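Local coordinates for DNA translocase coupling protein (Clostridium perfringens, PDB 6O1W) that probably works as an ATP-dependent DNA translocase in plasmid conjugation, this chain being the part that holds its FtsK/SpoIIIE-type ATPase domain, at residues G115-S119 / G120-I124; L328-G332 / A333-Q337; W100-K103 / Y104-E107; N314-A317 / K318-P321. All blocks are in the same frame, centred on the assembly; numbering follows the deposited sequence.

Interaction 1: residues G115-S119 / G120-I124; sequences GQTFS and GNIKI. With BGC (beta-D-glucopyranose), chain C.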
loop_
_atom_site.group_PDB
_atom_site.type_symbol
_atom_site.label_atom_id
_atom_site.label_comp_id
_atom_site.label_asym_id
_atom_site.label_seq_id
_atom_site.Cartn_x
_atom_site.Cartn_y
_atom_site.Cartn_z
ATOM N N GLY A 115 9.418 -1.372 0.863
ATOM C CA GLY A 115 9.835 -2.251 -0.213
ATOM C C GLY A 115 10.633 -1.577 -1.305
ATOM O O GLY A 115 11.140 -0.471 -1.116
ATOM N N GLN A 116 10.722 -2.238 -2.469
ATOM C CA GLN A 116 11.547 -1.787 -3.590
ATOM C C GLN A 116 10.802 -1.357 -4.815
ATOM O O GLN A 116 9.964 -2.105 -5.303
ATOM C CB GLN A 116 12.527 -2.911 -3.997
ATOM C CG GLN A 116 13.774 -2.385 -4.695
ATOM C CD GLN A 116 14.760 -3.472 -5.032
ATOM O OE1 GLN A 116 15.125 -4.307 -4.209
ATOM N NE2 GLN A 116 15.236 -3.460 -6.253
ATOM N N THR A 117 11.192 -0.192 -5.374
ATOM C CA THR A 117 10.659 0.338 -6.625
ATOM C C THR A 117 11.789 0.262 -7.705
ATOM O O THR A 117 12.789 -0.418 -7.473
ATOM C CB THR A 117 9.961 1.711 -6.432
ATOM O OG1 THR A 117 9.172 1.987 -7.598
ATOM C CG2 THR A 117 10.941 2.856 -6.179
ATOM N N PHE A 118 11.602 0.891 -8.878
ATOM C CA PHE A 118 12.559 0.855 -10.005
ATOM C C PHE A 118 13.916 1.475 -9.675
ATOM O O PHE A 118 14.941 0.870 -9.976
ATOM C CB PHE A 118 11.954 1.486 -11.275
ATOM C CG PHE A 118 10.611 0.889 -11.626
ATOM C CD1 PHE A 118 10.525 -0.357 -12.232
ATOM C CD2 PHE A 118 9.433 1.537 -11.275
ATOM C CE1 PHE A 118 9.278 -0.934 -12.520
ATOM C CE2 PHE A 118 8.186 0.948 -11.536
ATOM C CZ PHE A 118 8.119 -0.278 -12.170
ATOM N N SER A 119 13.912 2.669 -9.051
ATOM C CA SER A 119 15.102 3.391 -8.620
ATOM C C SER A 119 14.994 3.572 -7.112
ATOM O O SER A 119 14.309 4.493 -6.652
ATOM C CB SER A 119 15.182 4.759 -9.297
ATOM O OG SER A 119 15.201 4.663 -10.711
ATOM N N GLY A 120 15.610 2.660 -6.364
ATOM C CA GLY A 120 15.640 2.696 -4.901
ATOM C C GLY A 120 14.458 2.083 -4.180
ATOM O O GLY A 120 13.576 1.472 -4.794
ATOM N N ASN A 121 14.439 2.262 -2.854
ATOM C CA ASN A 121 13.401 1.748 -1.973
ATOM C C ASN A 121 12.349 2.795 -1.661
ATOM O O ASN A 121 12.595 4.001 -1.798
ATOM C CB ASN A 121 14.016 1.231 -0.676
ATOM C CG ASN A 121 14.870 0.005 -0.868
ATOM O OD1 ASN A 121 14.591 -0.878 -1.688
ATOM N ND2 ASN A 121 15.935 -0.077 -0.107
ATOM N N ILE A 122 11.167 2.340 -1.268
ATOM C CA ILE A 122 10.107 3.259 -0.914
ATOM C C ILE A 122 10.248 3.557 0.574
ATOM O O ILE A 122 10.182 2.631 1.378
ATOM C CB ILE A 122 8.710 2.663 -1.267
ATOM C CG1 ILE A 122 8.564 2.405 -2.787
ATOM C CG2 ILE A 122 7.568 3.526 -0.698
ATOM C CD1 ILE A 122 8.221 3.546 -3.674
ATOM N N LYS A 123 10.444 4.844 0.928
ATOM C CA LYS A 123 10.564 5.303 2.328
ATOM C C LYS A 123 9.408 6.216 2.661
ATOM O O LYS A 123 8.952 6.978 1.801
ATOM C CB LYS A 123 11.898 6.027 2.592
ATOM C CG LYS A 123 13.132 5.144 2.371
ATOM C CD LYS A 123 14.419 5.806 2.790
ATOM C CE LYS A 123 15.600 5.020 2.280
ATOM N NZ LYS A 123 16.883 5.735 2.512
ATOM N N ILE A 124 8.878 6.074 3.874
ATOM C CA ILE A 124 7.801 6.906 4.388
ATOM C C ILE A 124 8.332 7.571 5.659
ATOM O O ILE A 124 8.777 6.871 6.571
ATOM C CB ILE A 124 6.484 6.125 4.683
ATOM C CG1 ILE A 124 5.956 5.357 3.454
ATOM C CG2 ILE A 124 5.402 7.064 5.243
ATOM C CD1 ILE A 124 4.943 4.242 3.810
HETATM C C2 BGC C . 8.728 7.861 -3.856
HETATM C C3 BGC C . 10.050 7.126 -4.036
HETATM C C4 BGC C . 11.094 7.706 -3.090
HETATM C C5 BGC C . 10.698 7.358 -1.660
HETATM C C6 BGC C . 11.323 8.254 -0.604
HETATM C C1 BGC C . 8.468 8.204 -2.384
HETATM O O1 BGC C . 8.645 9.564 -2.190
HETATM O O2 BGC C . 7.646 7.094 -4.373
HETATM O O3 BGC C . 10.492 7.222 -5.386
HETATM O O4 BGC C . 12.393 7.183 -3.368
HETATM O O5 BGC C . 9.265 7.395 -1.493
HETATM O O6 BGC C . 10.737 9.551 -0.522
HETATM O O HOH W 1 15.677 -3.385 -1.740
#
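Thr117 and Ile122 make the tight part of this turn, a worked example of how apolar packing and a water bridge can share one hairpin. The two side chains cross at about a right angle, and the terminal methyl CD1 of Ile122 sits 3.7 Å from Thr117 CB and 3.8 Å from Thr117 CG2. With chi1 near -165°, Thr117 turns its OG1 anti to the backbone N and gives it to Gln337 O in strand 334-340, while CG2 stays beside Ile122. Val336, Phe338 and Phe329 pack against Ile122 as well. The same CD1 lies 3.7 Å from O2 of a bound glucose. The backbone ties are Ile122 N to Gly115 O at 2.8 Å and Thr117 N to Gly120 O at 3.0 Å. More polar and partly exposed is the side of Gln116 and Asn121, a non-hydrogen-bonded pair whose amide planes stand 61° apart. CG of Gln116 lies 3.5 Å from OD1 of Asn121, and Gln116 also touches Pro95 and Leu98. A water bridges the amides, donating to Gln116 OE1 and Asn121 OD1 at 2.7 Å from each. The arrangement is that of a beta hairpin, antiparallel strands 111-116 and 121-125, the latter outermost in the mixed sheet.

Interaction 2: residues L328-G332 / A333-Q337; sequences LFKLG and ADTVQ. With BGC (beta-D-glucopyranose), chain C.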
loop_
_atom_site.group_PDB
_atom_site.type_symbol
_atom_site.label_atom_id
_atom_site.label_comp_id
_atom_site.label_asym_id
_atom_site.label_seq_id
_atom_site.Cartn_x
_atom_site.Cartn_y
_atom_site.Cartn_z
ATOM N N LEU A 328 0.848 -0.929 -5.550
ATOM C CA LEU A 328 0.915 0.484 -5.913
ATOM C C LEU A 328 1.085 1.330 -4.636
ATOM O O LEU A 328 0.425 1.106 -3.620
ATOM C CB LEU A 328 -0.322 0.963 -6.675
ATOM C CG LEU A 328 -0.541 0.304 -8.052
ATOM C CD1 LEU A 328 -1.838 0.721 -8.612
ATOM C CD2 LEU A 328 0.573 0.660 -9.016
ATOM N N PHE A 329 1.949 2.314 -4.717
ATOM C CA PHE A 329 2.204 3.285 -3.658
ATOM C C PHE A 329 1.744 4.638 -4.190
ATOM O O PHE A 329 2.195 5.074 -5.247
ATOM C CB PHE A 329 3.707 3.361 -3.327
ATOM C CG PHE A 329 4.066 4.360 -2.243
ATOM C CD1 PHE A 329 3.997 4.010 -0.900
ATOM C CD2 PHE A 329 4.516 5.642 -2.570
ATOM C CE1 PHE A 329 4.358 4.922 0.094
ATOM C CE2 PHE A 329 4.908 6.541 -1.572
ATOM C CZ PHE A 329 4.805 6.186 -0.246
ATOM N N LYS A 330 0.908 5.319 -3.425
ATOM C CA LYS A 330 0.456 6.660 -3.746
ATOM C C LYS A 330 0.617 7.577 -2.518
ATOM O O LYS A 330 0.114 7.264 -1.439
ATOM C CB LYS A 330 -0.991 6.649 -4.269
ATOM C CG LYS A 330 -1.494 8.038 -4.618
ATOM C CD LYS A 330 -2.809 8.053 -5.338
ATOM C CE LYS A 330 -2.929 9.336 -6.122
ATOM N NZ LYS A 330 -4.285 9.938 -6.014
ATOM N N LEU A 331 1.368 8.667 -2.687
ATOM C CA LEU A 331 1.583 9.747 -1.711
ATOM C C LEU A 331 1.575 11.021 -2.522
ATOM O O LEU A 331 2.503 11.281 -3.280
ATOM C CB LEU A 331 2.896 9.615 -0.910
ATOM C CG LEU A 331 3.196 10.752 0.113
ATOM C CD1 LEU A 331 2.040 11.034 1.017
ATOM C CD2 LEU A 331 4.377 10.408 0.967
ATOM N N GLY A 332 0.516 11.786 -2.383
ATOM C CA GLY A 332 0.332 12.985 -3.181
ATOM C C GLY A 332 -0.292 12.601 -4.510
ATOM O O GLY A 332 -1.124 11.686 -4.567
ATOM N N ALA A 333 0.127 13.260 -5.595
ATOM C CA ALA A 333 -0.468 13.013 -6.906
ATOM C C ALA A 333 0.150 11.859 -7.729
ATOM O O ALA A 333 -0.428 11.507 -8.756
ATOM C CB ALA A 333 -0.467 14.291 -7.712
ATOM N N ASP A 334 1.282 11.268 -7.313
ATOM C CA ASP A 334 1.922 10.184 -8.101
ATOM C C ASP A 334 1.653 8.770 -7.557
ATOM O O ASP A 334 1.602 8.571 -6.343
ATOM C CB ASP A 334 3.445 10.420 -8.252
ATOM C CG ASP A 334 4.146 9.636 -9.374
ATOM O OD1 ASP A 334 3.451 9.188 -10.334
ATOM O OD2 ASP A 334 5.383 9.486 -9.305
ATOM N N THR A 335 1.481 7.803 -8.465
ATOM C CA THR A 335 1.234 6.390 -8.145
ATOM C C THR A 335 2.365 5.575 -8.740
ATOM O O THR A 335 2.533 5.582 -9.950
ATOM C CB THR A 335 -0.150 5.904 -8.673
ATOM O OG1 THR A 335 -1.185 6.735 -8.168
ATOM C CG2 THR A 335 -0.453 4.447 -8.284
ATOM N N VAL A 336 3.141 4.883 -7.911
ATOM C CA VAL A 336 4.259 4.075 -8.421
ATOM C C VAL A 336 4.094 2.602 -8.060
ATOM O O VAL A 336 3.494 2.279 -7.034
ATOM C CB VAL A 336 5.676 4.623 -8.030
ATOM C CG1 VAL A 336 5.830 6.106 -8.382
ATOM C CG2 VAL A 336 5.993 4.378 -6.563
ATOM N N GLN A 337 4.663 1.718 -8.874
ATOM C CA GLN A 337 4.625 0.291 -8.620
ATOM C C GLN A 337 5.856 -0.068 -7.766
ATOM O O GLN A 337 6.937 0.476 -7.974
ATOM C CB GLN A 337 4.625 -0.479 -9.986
ATOM C CG GLN A 337 4.520 -1.985 -9.846
ATOM C CD GLN A 337 4.436 -2.789 -11.134
ATOM O OE1 GLN A 337 4.498 -2.316 -12.284
ATOM N NE2 GLN A 337 4.300 -4.057 -10.953
HETATM C C2 BGC C . 8.728 7.861 -3.856
HETATM C C3 BGC C . 10.050 7.126 -4.036
HETATM C C4 BGC C . 11.094 7.706 -3.090
HETATM C C5 BGC C . 10.698 7.358 -1.660
HETATM C C6 BGC C . 11.323 8.254 -0.604
HETATM C C1 BGC C . 8.468 8.204 -2.384
HETATM O O1 BGC C . 8.645 9.564 -2.190
HETATM O O2 BGC C . 7.646 7.094 -4.373
HETATM O O3 BGC C . 10.492 7.222 -5.386
HETATM O O4 BGC C . 12.393 7.183 -3.368
HETATM O O5 BGC C . 9.265 7.395 -1.493
HETATM O O6 BGC C . 10.737 9.551 -0.522
#
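The Phe329 ring meets Val336 CG2 and O2 of a bound glucose obliquely, neither squarely over a face nor squarely at an edge. Its CD2 lies 3.9 Å from the sugar O2, while Phe329 CB touches Val336 CG2 at 4.1 Å. A chi1 of 179° carries the ring anti to its own backbone nitrogen and leads it away from the partner strand, into the company of Ile122, Ile124, Val296 and Ile298. Between the strands, Phe329 and Val336 are an antiparallel hydrogen-bonded pair: each N reaches the other's O at 2.8 Å, and both bonds are nearly straight. On the reverse face Thr335 stands between two neighbours. Its CG2 meets CB of Leu328 at 3.8 Å, and its OG1 lies 3.5 Å from CD of Lys330, whose aliphatic chain crosses it at a slant. The polar ends look beyond the hairpin, Lys330 NZ to Leu312 O and Thr335 OG1 to Asn314 ND2. The chemistry is therefore divided by face: strands 326-331 and 334-340 offer the sugar hydrocarbon at van der Waals range, whereas on the opposite face Lys330 NZ and Thr335 OG1 tie the hairpin to the C-terminal end of helix 305-312 and the loop after it.

Interaction 3: residues W100-K103 / Y104-E107; sequences WDDK and YIEE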
loop_
_atom_site.group_PDB
_atom_site.type_symbol
_atom_site.label_atom_id
_atom_site.label_comp_id
_atom_site.label_asym_id
_atom_site.label_seq_id
_atom_site.Cartn_x
_atom_site.Cartn_y
_atom_site.Cartn_z
ATOM N N TRP A 100 12.078 -9.504 4.085
ATOM C CA TRP A 100 12.459 -8.470 5.031
ATOM C C TRP A 100 13.826 -8.811 5.612
ATOM O O TRP A 100 14.164 -9.985 5.754
ATOM C CB TRP A 100 11.441 -8.376 6.187
ATOM C CG TRP A 100 11.943 -7.534 7.330
ATOM C CD1 TRP A 100 12.437 -7.980 8.524
ATOM C CD2 TRP A 100 12.178 -6.118 7.301
ATOM N NE1 TRP A 100 12.890 -6.918 9.275
ATOM C CE2 TRP A 100 12.755 -5.763 8.542
ATOM C CE3 TRP A 100 11.970 -5.115 6.339
ATOM C CZ2 TRP A 100 13.066 -4.442 8.866
ATOM C CZ3 TRP A 100 12.276 -3.807 6.666
ATOM C CH2 TRP A 100 12.858 -3.488 7.901
ATOM N N ASP A 101 14.600 -7.786 5.976
ATOM C CA ASP A 101 15.882 -7.949 6.648
ATOM C C ASP A 101 16.093 -6.715 7.543
ATOM O O ASP A 101 15.845 -5.592 7.110
ATOM C CB ASP A 101 17.016 -8.132 5.637
ATOM C CG ASP A 101 18.338 -8.532 6.254
ATOM O OD1 ASP A 101 18.868 -7.755 7.093
ATOM O OD2 ASP A 101 18.851 -9.606 5.898
ATOM N N ASP A 102 16.572 -6.923 8.776
ATOM C CA ASP A 102 16.783 -5.834 9.736
ATOM C C ASP A 102 17.793 -4.758 9.255
ATOM O O ASP A 102 17.816 -3.662 9.819
ATOM C CB ASP A 102 17.148 -6.393 11.136
ATOM C CG ASP A 102 15.944 -6.657 12.063
ATOM O OD1 ASP A 102 14.786 -6.593 11.583
ATOM O OD2 ASP A 102 16.162 -6.916 13.259
ATOM N N LYS A 103 18.543 -5.034 8.161
ATOM C CA LYS A 103 19.500 -4.090 7.565
ATOM C C LYS A 103 18.806 -2.856 6.954
ATOM O O LYS A 103 19.450 -1.805 6.809
ATOM C CB LYS A 103 20.388 -4.791 6.515
ATOM C CG LYS A 103 19.703 -5.084 5.178
ATOM C CD LYS A 103 20.669 -5.666 4.151
ATOM C CE LYS A 103 19.955 -6.050 2.877
ATOM N NZ LYS A 103 20.914 -6.366 1.782
ATOM N N TYR A 104 17.503 -2.994 6.593
ATOM C CA TYR A 104 16.688 -1.926 6.021
ATOM C C TYR A 104 16.202 -0.899 7.056
ATOM O O TYR A 104 15.813 0.199 6.663
ATOM C CB TYR A 104 15.503 -2.492 5.220
ATOM C CG TYR A 104 15.901 -3.391 4.068
ATOM C CD1 TYR A 104 16.510 -2.871 2.931
ATOM C CD2 TYR A 104 15.576 -4.743 4.070
ATOM C CE1 TYR A 104 16.849 -3.690 1.853
ATOM C CE2 TYR A 104 15.916 -5.572 3.007
ATOM C CZ TYR A 104 16.561 -5.043 1.902
ATOM O OH TYR A 104 16.864 -5.852 0.839
ATOM N N ILE A 105 16.234 -1.242 8.360
ATOM C CA ILE A 105 15.795 -0.351 9.435
ATOM C C ILE A 105 16.568 0.960 9.381
ATOM O O ILE A 105 17.801 0.952 9.406
ATOM C CB ILE A 105 15.843 -1.021 10.839
ATOM C CG1 ILE A 105 14.764 -2.097 10.958
ATOM C CG2 ILE A 105 15.684 0.023 11.964
ATOM C CD1 ILE A 105 14.868 -2.961 12.124
ATOM N N GLU A 106 15.827 2.076 9.279
ATOM C CA GLU A 106 16.369 3.433 9.201
ATOM C C GLU A 106 16.806 3.927 10.547
ATOM O O GLU A 106 16.176 3.634 11.570
ATOM C CB GLU A 106 15.336 4.407 8.623
ATOM C CG GLU A 106 14.921 4.086 7.197
ATOM C CD GLU A 106 15.980 4.264 6.125
ATOM O OE1 GLU A 106 16.556 5.370 6.037
ATOM O OE2 GLU A 106 16.220 3.302 5.360
ATOM N N GLU A 107 17.865 4.737 10.529
ATOM C CA GLU A 107 18.477 5.373 11.694
ATOM C C GLU A 107 17.594 6.520 12.159
ATOM O O GLU A 107 17.393 6.711 13.368
ATOM C CB GLU A 107 19.918 5.839 11.354
ATOM C CG GLU A 107 20.068 6.692 10.088
ATOM C CD GLU A 107 20.293 6.016 8.738
ATOM O OE1 GLU A 107 19.868 4.852 8.554
ATOM O OE2 GLU A 107 20.887 6.674 7.851
#
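Tyr104 N donates to Asp101 O at 3.1 Å in a nearly straight bond (170°), and Ile105 N follows with a 3.2 Å bond to Asp102 O; both nitrogens approach from above the carbonyl planes, as the tight winding of a 3-10 turn brings about. Asp101 starts that turn with its side chain too: OD1 takes Lys103 N at 2.9 Å on its anti lone pair, an Asx turn. One residue on, Asp102 OD1 accepts the indole NE1 of Trp100 at 3.0 Å, nearly along the C-O axis, and also the NE1 of Trp151, a double grip that should help fix the direction of the carboxylate. Packing spreads outward from these bonds. Ile105 comes to the Trp100 ring at its edge, CG1 lying 3.6 Å from CZ2, while Tyr104 CB rests 3.8 Å from Trp100 CZ3. The rings of Trp100 and Tyr104 meet obliquely, planes 47° apart, the two side chains running past one another in opposing senses. Lys103 runs alongside Tyr104. Its chi1 of 75° brings CG over one face of the phenol ring, and CE makes an off-centre CH-pi contact 4.2 Å from the ring centroid. The Trp100 side chain is about 7 Å from that of Val144, which lines the ATP site in another structure of this protein. The turn lies in the loop between strands 82-89 and 111-116. Trp100 presses on Cys148 and Gln152 of helix 142-155 and meets Phe341 and His348 edge-to-face, and the Glu106 side chain touches Val111 and Val113 of strand 111-116.

Interaction 4: residues N314-A317 / K318-P321; sequences NTKA and KDLP. With BGC (beta-D-glucopyranose), chain D.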
loop_
_atom_site.group_PDB
_atom_site.type_symbol
_atom_site.label_atom_id
_atom_site.label_comp_id
_atom_site.label_asym_id
_atom_site.label_seq_id
_atom_site.Cartn_x
_atom_site.Cartn_y
_atom_site.Cartn_z
ATOM N N ASN A 314 -7.918 6.708 -8.831
ATOM C CA ASN A 314 -7.539 6.333 -10.205
ATOM C C ASN A 314 -7.829 4.813 -10.342
ATOM O O ASN A 314 -8.115 4.166 -9.334
ATOM C CB ASN A 314 -6.095 6.725 -10.572
ATOM C CG ASN A 314 -5.017 5.989 -9.829
ATOM O OD1 ASN A 314 -4.992 4.765 -9.777
ATOM N ND2 ASN A 314 -4.068 6.720 -9.265
ATOM N N THR A 315 -7.747 4.251 -11.554
ATOM C CA THR A 315 -8.077 2.852 -11.825
ATOM C C THR A 315 -6.830 1.964 -12.011
ATOM O O THR A 315 -6.959 0.854 -12.536
ATOM C CB THR A 315 -8.938 2.796 -13.114
ATOM O OG1 THR A 315 -8.112 3.210 -14.204
ATOM C CG2 THR A 315 -10.208 3.673 -13.040
ATOM N N LYS A 316 -5.640 2.429 -11.606
ATOM C CA LYS A 316 -4.378 1.710 -11.850
ATOM C C LYS A 316 -4.201 0.369 -11.127
ATOM O O LYS A 316 -3.369 -0.421 -11.577
ATOM C CB LYS A 316 -3.161 2.598 -11.578
ATOM C CG LYS A 316 -3.138 3.879 -12.404
ATOM C CD LYS A 316 -1.966 4.771 -11.944
ATOM C CE LYS A 316 -2.085 6.196 -12.407
ATOM N NZ LYS A 316 -2.054 6.286 -13.886
ATOM N N ALA A 317 -4.944 0.092 -10.024
ATOM C CA ALA A 317 -4.790 -1.217 -9.351
ATOM C C ALA A 317 -5.254 -2.392 -10.260
ATOM O O ALA A 317 -4.825 -3.521 -10.065
ATOM C CB ALA A 317 -5.525 -1.230 -8.010
ATOM N N LYS A 318 -6.056 -2.107 -11.300
ATOM C CA LYS A 318 -6.503 -3.143 -12.242
ATOM C C LYS A 318 -5.390 -3.563 -13.236
ATOM O O LYS A 318 -5.527 -4.583 -13.902
ATOM C CB LYS A 318 -7.801 -2.684 -12.975
ATOM C CG LYS A 318 -7.554 -1.833 -14.230
ATOM C CD LYS A 318 -8.686 -0.862 -14.590
ATOM C CE LYS A 318 -8.356 0.004 -15.807
ATOM N NZ LYS A 318 -7.132 0.864 -15.637
ATOM N N ASP A 319 -4.317 -2.758 -13.357
ATOM C CA ASP A 319 -3.219 -2.956 -14.318
ATOM C C ASP A 319 -2.065 -3.768 -13.762
ATOM O O ASP A 319 -1.177 -4.148 -14.531
ATOM C CB ASP A 319 -2.622 -1.595 -14.736
ATOM C CG ASP A 319 -3.595 -0.516 -15.138
ATOM O OD1 ASP A 319 -4.640 -0.852 -15.713
ATOM O OD2 ASP A 319 -3.287 0.677 -14.906
ATOM N N LEU A 320 -1.979 -3.895 -12.425
ATOM C CA LEU A 320 -0.837 -4.577 -11.820
ATOM C C LEU A 320 -0.647 -6.009 -12.334
ATOM O O LEU A 320 -1.647 -6.685 -12.522
ATOM C CB LEU A 320 -0.994 -4.625 -10.285
ATOM C CG LEU A 320 -0.617 -3.355 -9.489
ATOM C CD1 LEU A 320 -0.997 -3.536 -8.013
ATOM C CD2 LEU A 320 0.876 -3.039 -9.624
ATOM N N PRO A 321 0.603 -6.516 -12.479
ATOM C CA PRO A 321 0.772 -7.936 -12.799
ATOM C C PRO A 321 0.429 -8.781 -11.566
ATOM O O PRO A 321 0.560 -8.301 -10.428
ATOM C CB PRO A 321 2.263 -8.048 -13.124
ATOM C CG PRO A 321 2.903 -6.982 -12.338
ATOM C CD PRO A 321 1.911 -5.855 -12.267
HETATM C C2 BGC D . -4.681 1.763 -18.395
HETATM C C3 BGC D . -4.166 3.032 -17.719
HETATM C C4 BGC D . -2.669 3.207 -17.958
HETATM C C5 BGC D . -2.353 3.102 -19.449
HETATM C C6 BGC D . -0.872 3.113 -19.752
HETATM C C1 BGC D . -4.268 1.725 -19.862
HETATM O O1 BGC D . -4.645 0.501 -20.393
HETATM O O2 BGC D . -6.100 1.683 -18.326
HETATM O O3 BGC D . -4.414 2.961 -16.317
HETATM O O4 BGC D . -2.206 4.452 -17.436
HETATM O O5 BGC D . -2.854 1.861 -19.963
HETATM O O6 BGC D . -0.234 1.934 -19.272
#
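Lys318 folds back on Thr315, and the two side chains run alongside each other in one direction. A chi1 of 86° holds CG between the backbone N and the carbonyl carbon, and a bend at chi4 (-60°) turns NZ onto Thr315. There NZ meets Thr315 OG1 at 2.9 Å and, from above the carbonyl plane, Thr315 O at 3.1 Å. The same nitrogen makes a salt bridge to Asp319 OD1 at 3.0 Å and donates to O2 of a bound glucose, also at 3.0 Å. These four acceptors are more than the three hydrogens of an ammonium can serve singly, so at least one hydrogen must be shared; the setting probably favours the charged form. Between the two partners in sequence sits the buried Ala317, its CB 3.4 Å from Lys318 N, its own N held by Ser308 OG, and its O packed against Leu320 CB. In backbone terms this is a short 3-10 turn in the loop between helix 305-312 and strand 326-331. It is opened by an Asx turn, with Lys316 N bound to Asn314 OD1, and continued by Asp319 N on Lys316 O at 3.1 Å; the bond from Lys318 N to Thr315 O is weak. The glucose O3 donates to Asp319 OD2 at 2.9 Å. Lys316 sends its NZ to Asp37, which with Ile42 and Glu44 also hydrogen-bonds the sugar.

In the fold
Along the chain the order is interaction 3, interaction 1, interaction 4, interaction 2. Interactions 1 and 2 are hairpins of one mixed sheet, their centres about 11 Å apart, joined through neighbouring strands 111-116 and 334-340; Ile122 CD1 packs on Val336 CG2, and both hairpins touch the same glucose. Interaction 4, about 12 Å from interaction 2 between centres, also packs on it through Leu328. Interaction 3 reaches interaction 1 by a long, weak Lys123-Glu106 ion pair and lies on the opposite side of the chain's centre from interaction 4, about 29 Å between centres. The set thus comprises two sheet hairpins and two loop turns: interaction 3 lies near the ATP site, while interactions 1, 2 and 4 contribute to glucose pockets.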